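Local structure of E3 ubiquitin-protein ligase HERC2 (Homo sapiens, 4L1M) at residues 28-33 with 342-347; 64-69 with 107-112; 129-134 with 139-144; 185-190 with 197-202. The protein acts as an E3 ubiquitin-protein ligase, probably passing ubiquitin to target proteins through its HECT domain, and carries RCC1-like propellers such as the one described here. All blocks are in the same frame, centred on the assembly; numbering follows the deposited sequence. Where two conformers were deposited one is given.

Contact 1. Residues 28-33 with 342-347; sequences IGWGLI and QHFDTL
W30 meets the 342-347 loop through its indole, which takes the edge of F344 on one face and Q342 O at its rim. From CB, which is directed at the loop, chi1 of 58° places CG between the backbone N and the carbonyl carbon and lays the five-membered ring against the phenyl. W30 CG and CD1 each lie 3.6 Å from F344 CD2. At the ring's polar corner, W30 NE1 gives Q342 O a weak hydrogen bond, 2.8 Å long but bent to 123° at the hydrogen; the same carbonyl has a second weak donor in S375 OG. Deeper in the indole, W30 CE2 sits 3.7 Å from F344 CE2, and W30 CZ2, the next atom of the benzo ring, is 4.0 Å from F344 CE2. The two planes stand 82° apart with centroids 4.7 Å from each other, a T-shaped stack in which F344 supplies the edge and W30 the face. L357 also packs on the indole. Strand 27-31 pairs with the C-terminal strand 374-379; the contact thus joins a loop of the 313-356 blade to the blade in which the chain's first and last strands pair, the closure typical of a circular beta-propeller.

Contact 2. Residues 64-69 with 107-112; sequences RFLILS and HHYLAL. With SO4 (sulfate ion), chain G.
Y109 reaches from strand 108-113 toward strand 64-69, its ring beside L66 and its hydroxyl against the middle methylenes of R64. The packed half is apolar: L66 CD1 lies 3.8 Å from Y109 CD1 and just as near Y109 CB, so one methyl of the leucine fits where the ring joins its backbone. W121 meets the tyrosine ring as well, with planes roughly 30° apart, and also touches L66, which encloses this end. Farther out the contact turns polar. Y109 OH is 3.4 Å from both R64 CG and R64 CD, a touch on the aliphatic stem of the arginine rather than on its charged end, and the guanidinium plane stands 81° from the tyrosine ring.

A bend at chi3 (54°) takes the head of R64 to the looser side, where a sulfate ion, probably from the crystallisation liquor, lies among three side chains. R64 NE donates to sulfate O1 near the guanidinium plane at 3.1 Å. Y109 OH donates to sulfate O4, also at 3.1 Å. The exposed H107 adds a weak bond from ND1 to sulfate O2 at 3.3 Å, in the plane of its ring. These donors would probably favour an anion here. The guanidinium has a further partner in T76 OG1, through NH1. Each of the two strands is second in its four-stranded sheet, 64-69 between 55-60 and 74-78, and 108-113 between 97-101 and 118-122; the contact therefore packs one propeller blade on the next.

Contact 3. Residues 129-134 with 139-144; sequences LGHGDT and EPKVIS
H131 inserts its imidazole between the side chain of K141 and the backbone of its own loop, and the contact has three parts. The first is CH-pi packing on the ring. K141, with CG anti to the backbone N (chi1 -177°) and fully extended beyond, runs its methylenes over one face, so that K141 CD stands 3.9 Å from the centroid of the H131 ring and only 7° off its normal. The opposite face is taken by L129 O, offset toward the rim, a carbonyl that also accepts a hydrogen bond from S120 OG.

The second kind is apolar carbon against ring and carbonyl. I143 CG1 lies 3.7 Å from H131 CE1, I143 CD1 approaches L129 O at 3.3 Å, and I143 CG2 is 3.5 Å from G130 O; G130, with positive phi and no side chain, faces the isoleucine directly.

Polar proximity without bonding is the third. V142 O lies 3.3 Å from H131 CE1, while its angle to H131 ND1 is too poor for a hydrogen bond. At the exposed end, K141 NZ is 5.3 Å from D133 OD2, opposite charges near each other but not in contact. Strand 140-142 is an edge strand of its sheet, at the other end from 97-101, and pairs with 118-122, through backbone bonds of K141 with S120 and of I143 with V118. The loop that joins these two strands thus folds back on the last of them, while a backbone bond between G132 and A194, just before strand 196-198, ties it to the next blade.

Contact 4. Residues 185-190 with 197-202; sequences LGHGSS and MLVAGL
The L-G-H-G turn of an RCC1-type repeat brings H187 against M197 and V199 of the blade's outer strand and the bend after it. M197 passes over one face of the imidazole: its CG lies 4.1 Å from the H187 ring centroid in a CH-pi contact, and its SD, at 4.2 Å and 14° off the normal, makes a Met-aromatic contact on that face. An extended chain beyond CG carries M197 CE on to 4.0 Å from H187 CG; the two side chains run antiparallel, M197 CE coming back toward the root of the histidine. L185 O covers the other face, offset toward the rim, and is itself held by T176 OG1.

At the ring's edge a water lies in plane, 2.6 Å from H187 ND1, and accepts from A200 N at 3.1 Å, linking the imidazole to the start of the 3-10 segment 200-202. V199 CG2 closes on H187 CE1 at 3.7 Å, and V199 CG1 sits 3.9 Å from the carbonyl oxygen O of G186, a residue with positive phi.

M197 and V199 pair through their backbones with T176 and L174 of strand 174-178. The far side leads to the following blade: V199 and L202 pack on P250, L202 also on W229 and W231 of strand 228-232, and G188 bonds to the backbone of K248.

In the fold
The four contacts are spread round a seven-bladed propeller. Contacts 3 and 4 are equivalent places in successive blades, each an L-G-H-G loop folded back on the edge strand of its own blade, with centres about 20 Å apart. Contact 2 lies farther in, about 11 Å from the centre of the chain, against about 19 to 21 Å for the others. It adjoins contact 3 directly: H108 CB touches L129 CD2 at 3.9 Å, and both reach the sheet that contains 108-113. Contact 1 spans almost the whole chain and encloses the others in sequence; its centre is about 39 Å from that of contact 4, across the centre of the chain. The sulfate belongs to contact 2 alone.

Contact 1. Residues 28-33 with 342-347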
# COMPACT_ATOMS: atom_id res chain seq x y z
N ILE A 28 -11.23 -10.29 -10.04
CA ILE A 28 -11.22 -9.53 -11.28
C ILE A 28 -9.95 -8.68 -11.37
O ILE A 28 -9.53 -8.08 -10.37
CB ILE A 28 -12.40 -8.56 -11.38
CG1 ILE A 28 -13.66 -9.17 -10.79
CG2 ILE A 28 -12.62 -8.16 -12.83
CD1 ILE A 28 -14.13 -10.42 -11.50
N GLY A 29 -9.35 -8.66 -12.56
CA GLY A 29 -8.18 -7.83 -12.82
C GLY A 29 -8.31 -7.10 -14.14
O GLY A 29 -9.04 -7.54 -15.04
N TRP A 30 -7.65 -5.96 -14.23
CA TRP A 30 -7.59 -5.23 -15.49
C TRP A 30 -6.41 -4.32 -15.52
O TRP A 30 -5.82 -4.05 -14.48
CB TRP A 30 -8.89 -4.45 -15.77
CG TRP A 30 -9.27 -3.47 -14.73
CD1 TRP A 30 -9.11 -2.11 -14.81
CD2 TRP A 30 -9.90 -3.73 -13.48
NE1 TRP A 30 -9.59 -1.52 -13.67
CE2 TRP A 30 -10.09 -2.49 -12.84
CE3 TRP A 30 -10.36 -4.89 -12.84
CZ2 TRP A 30 -10.69 -2.38 -11.59
CZ3 TRP A 30 -10.95 -4.78 -11.59
CH2 TRP A 30 -11.11 -3.54 -10.98
N GLY A 31 -6.05 -3.85 -16.71
CA GLY A 31 -4.85 -3.03 -16.91
C GLY A 31 -3.83 -3.75 -17.77
O GLY A 31 -4.20 -4.55 -18.60
N LEU A 32 -2.56 -3.46 -17.56
CA LEU A 32 -1.49 -4.03 -18.39
C LEU A 32 -1.15 -5.43 -17.90
O LEU A 32 -0.31 -5.63 -17.02
CB LEU A 32 -0.26 -3.11 -18.36
CG LEU A 32 0.98 -3.50 -19.19
CD1 LEU A 32 0.67 -3.61 -20.67
CD2 LEU A 32 2.10 -2.49 -18.93
N ILE A 33 -1.83 -6.40 -18.48
CA ILE A 33 -1.75 -7.79 -18.06
C ILE A 33 -1.43 -8.62 -19.26
O ILE A 33 -2.14 -8.57 -20.26
CB ILE A 33 -3.08 -8.24 -17.47
CG1 ILE A 33 -3.17 -7.78 -16.03
CG2 ILE A 33 -3.25 -9.75 -17.53
CD1 ILE A 33 -4.59 -7.75 -15.52
N GLN A 342 -5.85 1.37 -16.99
CA GLN A 342 -6.13 1.09 -15.58
C GLN A 342 -7.60 1.23 -15.26
O GLN A 342 -8.05 0.79 -14.19
CB GLN A 342 -5.39 2.07 -14.65
CG GLN A 342 -3.88 2.00 -14.67
CD GLN A 342 -3.29 2.87 -15.75
OE1 GLN A 342 -3.75 2.83 -16.88
NE2 GLN A 342 -2.29 3.67 -15.41
N HIS A 343 -8.34 1.89 -16.15
CA HIS A 343 -9.77 2.10 -16.00
C HIS A 343 -10.48 1.59 -17.23
O HIS A 343 -10.41 2.21 -18.29
CB HIS A 343 -10.05 3.59 -15.83
CG HIS A 343 -9.21 4.21 -14.78
ND1 HIS A 343 -9.57 4.23 -13.45
CD2 HIS A 343 -8.00 4.80 -14.84
CE1 HIS A 343 -8.63 4.82 -12.74
NE2 HIS A 343 -7.66 5.18 -13.57
N PHE A 344 -11.20 0.48 -17.09
CA PHE A 344 -11.84 -0.14 -18.23
C PHE A 344 -13.13 0.56 -18.64
O PHE A 344 -13.74 0.16 -19.58
CB PHE A 344 -12.11 -1.62 -17.96
CG PHE A 344 -13.05 -1.88 -16.80
CD1 PHE A 344 -14.41 -1.71 -16.94
CD2 PHE A 344 -12.57 -2.33 -15.60
CE1 PHE A 344 -15.26 -1.97 -15.88
CE2 PHE A 344 -13.41 -2.59 -14.53
CZ PHE A 344 -14.76 -2.41 -14.67
N ASP A 345 -13.54 1.60 -17.92
CA ASP A 345 -14.79 2.29 -18.23
C ASP A 345 -14.59 3.59 -19.01
O ASP A 345 -15.56 4.29 -19.26
CB ASP A 345 -15.57 2.60 -16.94
CG ASP A 345 -14.87 3.60 -16.04
OD1 ASP A 345 -13.62 3.71 -16.13
OD2 ASP A 345 -15.56 4.26 -15.23
N THR A 346 -13.35 3.93 -19.33
CA THR A 346 -13.08 5.18 -20.07
C THR A 346 -12.06 4.97 -21.18
O THR A 346 -11.10 4.25 -21.01
CB THR A 346 -12.66 6.33 -19.12
OG1 THR A 346 -12.17 7.44 -19.89
CG2 THR A 346 -11.59 5.91 -18.14
N LEU A 347 -12.30 5.62 -22.31
CA LEU A 347 -11.40 5.55 -23.48
C LEU A 347 -10.27 6.61 -23.36
O LEU A 347 -9.14 6.36 -23.78
CB LEU A 347 -12.19 5.70 -24.81

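Contact 2. Residues 64-69 with 107-112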
# COMPACT_ATOMS: atom_id res chain seq x y z
N ARG A 64 5.67 -7.81 -10.60
CA ARG A 64 4.90 -8.95 -10.16
C ARG A 64 4.06 -8.64 -8.92
O ARG A 64 4.15 -7.55 -8.36
CB ARG A 64 5.82 -10.12 -9.90
CG ARG A 64 6.95 -9.85 -8.95
CD ARG A 64 7.91 -11.03 -8.88
NE ARG A 64 8.42 -11.46 -10.20
CZ ARG A 64 8.07 -12.61 -10.82
NH1 ARG A 64 7.18 -13.49 -10.30
NH2 ARG A 64 8.62 -12.89 -12.00
N PHE A 65 3.21 -9.58 -8.55
CA PHE A 65 2.41 -9.44 -7.35
C PHE A 65 2.42 -10.70 -6.54
O PHE A 65 2.60 -11.80 -7.08
CB PHE A 65 0.97 -8.96 -7.64
CG PHE A 65 0.16 -9.88 -8.52
CD1 PHE A 65 0.38 -9.95 -9.86
CD2 PHE A 65 -0.89 -10.61 -8.00
CE1 PHE A 65 -0.39 -10.78 -10.67
CE2 PHE A 65 -1.67 -11.42 -8.80
CZ PHE A 65 -1.42 -11.50 -10.13
N LEU A 66 2.23 -10.52 -5.24
CA LEU A 66 2.12 -11.58 -4.30
C LEU A 66 0.65 -11.78 -3.98
O LEU A 66 -0.11 -10.80 -3.90
CB LEU A 66 2.84 -11.22 -3.01
CG LEU A 66 4.36 -11.11 -3.04
CD1 LEU A 66 4.87 -10.92 -1.64
CD2 LEU A 66 5.02 -12.35 -3.65
N ILE A 67 0.26 -13.03 -3.76
CA ILE A 67 -1.10 -13.36 -3.36
C ILE A 67 -1.04 -14.16 -2.09
O ILE A 67 -0.30 -15.14 -2.02
CB ILE A 67 -1.80 -14.20 -4.42
CG1 ILE A 67 -1.66 -13.58 -5.82
CG2 ILE A 67 -3.26 -14.37 -4.09
CD1 ILE A 67 -0.58 -14.22 -6.68
N LEU A 68 -1.82 -13.77 -1.08
CA LEU A 68 -1.91 -14.53 0.16
C LEU A 68 -3.19 -15.36 0.11
O LEU A 68 -4.26 -14.80 -0.17
CB LEU A 68 -1.97 -13.59 1.35
CG LEU A 68 -2.11 -14.25 2.73
CD1 LEU A 68 -0.91 -15.13 2.99
CD2 LEU A 68 -2.28 -13.22 3.84
N SER A 69 -3.09 -16.66 0.41
CA SER A 69 -4.23 -17.58 0.36
C SER A 69 -4.84 -17.76 1.73
O SER A 69 -4.18 -17.56 2.76
CB SER A 69 -3.81 -18.96 -0.12
OG SER A 69 -2.52 -18.94 -0.67
N HIS A 107 10.70 -3.64 -5.58
CA HIS A 107 11.29 -4.93 -5.95
C HIS A 107 11.67 -5.73 -4.69
O HIS A 107 12.65 -6.47 -4.70
CB HIS A 107 12.56 -4.73 -6.83
CG HIS A 107 12.31 -3.94 -8.07
ND1 HIS A 107 12.09 -4.54 -9.30
CD2 HIS A 107 12.16 -2.60 -8.26
CE1 HIS A 107 11.84 -3.60 -10.20
NE2 HIS A 107 11.86 -2.42 -9.60
N HIS A 108 10.96 -5.51 -3.60
CA HIS A 108 11.18 -6.30 -2.42
C HIS A 108 9.87 -6.54 -1.72
O HIS A 108 8.91 -5.83 -1.96
CB HIS A 108 12.24 -5.69 -1.50
CG HIS A 108 11.76 -4.53 -0.69
ND1 HIS A 108 11.39 -3.33 -1.25
CD2 HIS A 108 11.66 -4.36 0.66
CE1 HIS A 108 11.07 -2.48 -0.30
NE2 HIS A 108 11.22 -3.08 0.87
N TYR A 109 9.84 -7.56 -0.88
CA TYR A 109 8.61 -8.08 -0.32
C TYR A 109 8.80 -8.29 1.16
O TYR A 109 9.91 -8.62 1.60
CB TYR A 109 8.26 -9.39 -1.02
CG TYR A 109 8.47 -9.29 -2.51
CD1 TYR A 109 7.48 -8.81 -3.34
CD2 TYR A 109 9.70 -9.59 -3.06
CE1 TYR A 109 7.68 -8.68 -4.70
CE2 TYR A 109 9.93 -9.46 -4.41
CZ TYR A 109 8.92 -9.01 -5.24
OH TYR A 109 9.17 -8.87 -6.60
N LEU A 110 7.72 -8.11 1.92
CA LEU A 110 7.65 -8.55 3.31
C LEU A 110 6.47 -9.50 3.53
O LEU A 110 5.43 -9.38 2.89
CB LEU A 110 7.43 -7.36 4.22
CG LEU A 110 8.47 -6.27 4.20
CD1 LEU A 110 8.08 -5.21 5.22
CD2 LEU A 110 9.85 -6.81 4.54
N ALA A 111 6.65 -10.43 4.46
CA ALA A 111 5.59 -11.31 4.86
C ALA A 111 5.59 -11.45 6.37
O ALA A 111 6.66 -11.52 6.98
CB ALA A 111 5.77 -12.65 4.20
N LEU A 112 4.40 -11.53 6.96
CA LEU A 112 4.23 -11.57 8.41
C LEU A 112 3.48 -12.83 8.83
O LEU A 112 2.40 -13.09 8.35
CB LEU A 112 3.43 -10.35 8.89
CG LEU A 112 3.05 -10.31 10.38
CD1 LEU A 112 4.28 -10.40 11.26
CD2 LEU A 112 2.30 -9.04 10.72
S SO4 G . 11.30 -8.32 -9.58
O1 SO4 G . 10.85 -9.54 -10.29
O2 SO4 G . 12.35 -7.65 -10.39
O3 SO4 G . 10.13 -7.40 -9.40
O4 SO4 G . 11.82 -8.67 -8.23

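Contact 3. Residues 129-134 with 139-144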
# COMPACT_ATOMS: atom_id res chain seq x y z
N LEU A 129 16.01 -4.93 3.31
CA LEU A 129 15.56 -6.24 3.77
C LEU A 129 15.68 -6.41 5.29
O LEU A 129 15.10 -7.34 5.85
CB LEU A 129 16.31 -7.37 3.05
CG LEU A 129 16.21 -7.31 1.52
CD1 LEU A 129 17.02 -8.41 0.85
CD2 LEU A 129 14.75 -7.33 1.04
N GLY A 130 16.46 -5.54 5.94
CA GLY A 130 16.54 -5.53 7.39
C GLY A 130 17.46 -6.55 8.06
O GLY A 130 17.39 -6.73 9.26
N HIS A 131 18.35 -7.18 7.31
CA HIS A 131 19.27 -8.19 7.87
C HIS A 131 20.65 -7.66 8.23
O HIS A 131 21.53 -8.44 8.53
CB HIS A 131 19.43 -9.35 6.90
CG HIS A 131 18.13 -9.92 6.45
ND1 HIS A 131 17.23 -10.51 7.32
CD2 HIS A 131 17.55 -9.96 5.22
CE1 HIS A 131 16.16 -10.89 6.64
NE2 HIS A 131 16.33 -10.58 5.37
N GLY A 132 20.83 -6.35 8.21
CA GLY A 132 22.12 -5.76 8.58
C GLY A 132 23.20 -5.85 7.51
O GLY A 132 24.38 -5.75 7.82
N ASP A 133 22.80 -6.03 6.25
CA ASP A 133 23.71 -5.94 5.11
C ASP A 133 22.90 -5.46 3.90
O ASP A 133 21.76 -5.07 4.06
CB ASP A 133 24.38 -7.29 4.85
CG ASP A 133 23.38 -8.40 4.52
OD1 ASP A 133 22.39 -8.14 3.81
OD2 ASP A 133 23.58 -9.55 4.95
N THR A 134 23.48 -5.49 2.71
CA THR A 134 22.75 -5.02 1.51
C THR A 134 22.67 -6.10 0.42
O THR A 134 22.57 -5.80 -0.76
CB THR A 134 23.41 -3.75 0.91
OG1 THR A 134 24.64 -4.10 0.29
CG2 THR A 134 23.65 -2.65 1.99
N GLU A 139 15.06 -15.84 -1.89
CA GLU A 139 14.02 -16.44 -1.05
C GLU A 139 13.88 -15.79 0.31
O GLU A 139 14.85 -15.26 0.86
CB GLU A 139 14.29 -17.92 -0.87
CG GLU A 139 14.05 -18.72 -2.14
CD GLU A 139 14.37 -20.20 -1.92
OE1 GLU A 139 15.41 -20.70 -2.43
OE2 GLU A 139 13.61 -20.86 -1.21
N PRO A 140 12.65 -15.81 0.86
CA PRO A 140 12.34 -15.21 2.15
C PRO A 140 13.31 -15.62 3.25
O PRO A 140 13.71 -16.77 3.35
CB PRO A 140 10.95 -15.75 2.46
CG PRO A 140 10.33 -15.97 1.14
CD PRO A 140 11.45 -16.39 0.24
N LYS A 141 13.69 -14.64 4.06
CA LYS A 141 14.55 -14.83 5.19
C LYS A 141 13.98 -14.08 6.38
O LYS A 141 13.53 -12.94 6.26
CB LYS A 141 15.95 -14.28 4.88
CG LYS A 141 16.94 -14.52 6.00
CD LYS A 141 18.33 -14.06 5.64
CE LYS A 141 19.31 -14.37 6.74
NZ LYS A 141 20.41 -13.38 6.73
N VAL A 142 14.04 -14.71 7.55
CA VAL A 142 13.51 -14.13 8.77
C VAL A 142 14.35 -12.92 9.11
O VAL A 142 15.56 -13.00 9.05
CB VAL A 142 13.59 -15.10 9.98
CG1 VAL A 142 13.06 -14.44 11.24
CG2 VAL A 142 12.80 -16.35 9.71
N ILE A 143 13.70 -11.81 9.46
CA ILE A 143 14.39 -10.67 10.02
C ILE A 143 14.53 -10.94 11.51
O ILE A 143 13.59 -10.73 12.28
CB ILE A 143 13.64 -9.36 9.81
CG1 ILE A 143 13.43 -9.08 8.32
CG2 ILE A 143 14.41 -8.22 10.46
CD1 ILE A 143 12.68 -7.78 8.05
N SER A 144 15.72 -11.38 11.91
CA SER A 144 15.95 -11.78 13.29
C SER A 144 15.79 -10.62 14.29
O SER A 144 15.46 -10.85 15.43
CB SER A 144 17.32 -12.42 13.45
OG SER A 144 18.33 -11.48 13.18

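Contact 4. Residues 185-190 with 197-202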
# COMPACT_ATOMS: atom_id res chain seq x y z
N LEU A 185 13.04 7.73 6.48
CA LEU A 185 12.97 6.81 7.63
C LEU A 185 12.50 7.51 8.91
O LEU A 185 12.01 6.84 9.82
CB LEU A 185 14.33 6.15 7.88
CG LEU A 185 14.93 5.42 6.68
CD1 LEU A 185 16.31 4.90 7.01
CD2 LEU A 185 14.03 4.29 6.20
N GLY A 186 12.64 8.83 8.99
CA GLY A 186 12.15 9.60 10.15
C GLY A 186 13.06 9.66 11.38
O GLY A 186 12.58 9.96 12.47
N HIS A 187 14.36 9.40 11.22
CA HIS A 187 15.28 9.44 12.36
C HIS A 187 16.17 10.66 12.39
O HIS A 187 17.23 10.62 12.97
CB HIS A 187 16.16 8.18 12.38
CG HIS A 187 15.39 6.92 12.19
ND1 HIS A 187 14.37 6.56 13.04
CD2 HIS A 187 15.48 5.96 11.25
CE1 HIS A 187 13.87 5.40 12.64
NE2 HIS A 187 14.52 5.02 11.55
N GLY A 188 15.75 11.75 11.76
CA GLY A 188 16.50 13.01 11.86
C GLY A 188 17.75 13.13 11.00
O GLY A 188 18.55 14.01 11.19
N SER A 189 17.92 12.22 10.06
CA SER A 189 19.05 12.29 9.11
C SER A 189 18.67 11.57 7.82
O SER A 189 17.56 11.09 7.70
CB SER A 189 20.32 11.69 9.73
OG SER A 189 20.35 10.28 9.63
N SER A 190 19.60 11.49 6.90
CA SER A 190 19.40 10.82 5.63
C SER A 190 20.12 9.48 5.57
O SER A 190 20.28 8.92 4.49
CB SER A 190 19.92 11.71 4.49
OG SER A 190 19.02 12.76 4.22
N MET A 197 14.82 0.24 12.83
CA MET A 197 15.12 1.24 13.85
C MET A 197 13.86 1.98 14.29
O MET A 197 13.08 2.43 13.47
CB MET A 197 16.16 2.23 13.33
CG MET A 197 16.69 3.18 14.40
SD MET A 197 18.09 4.12 13.74
CE MET A 197 18.05 5.60 14.80
N LEU A 198 13.71 2.09 15.61
CA LEU A 198 12.59 2.76 16.23
C LEU A 198 12.48 4.19 15.76
O LEU A 198 13.47 4.91 15.74
CB LEU A 198 12.77 2.76 17.75
CG LEU A 198 11.62 3.38 18.57
CD1 LEU A 198 10.32 2.60 18.38
CD2 LEU A 198 11.97 3.44 20.04
N VAL A 199 11.27 4.60 15.39
CA VAL A 199 11.02 6.01 15.12
C VAL A 199 10.76 6.72 16.47
O VAL A 199 9.62 6.83 16.93
CB VAL A 199 9.87 6.21 14.11
CG1 VAL A 199 9.67 7.69 13.82
CG2 VAL A 199 10.19 5.51 12.82
N ALA A 200 11.82 7.22 17.08
CA ALA A 200 11.73 7.93 18.38
C ALA A 200 10.70 9.06 18.44
O ALA A 200 10.08 9.27 19.45
CB ALA A 200 13.11 8.47 18.77
N GLY A 201 10.54 9.80 17.35
CA GLY A 201 9.63 10.94 17.33
C GLY A 201 8.17 10.62 17.64
O GLY A 201 7.41 11.52 17.98
N LEU A 202 7.77 9.36 17.48
CA LEU A 202 6.39 8.96 17.80
C LEU A 202 6.30 8.13 19.07
O LEU A 202 5.24 7.70 19.43
CB LEU A 202 5.78 8.20 16.60
CG LEU A 202 5.48 9.13 15.41
CD1 LEU A 202 5.31 8.33 14.13
CD2 LEU A 202 4.25 9.97 15.66
O HOH W 1 14.28 7.96 15.26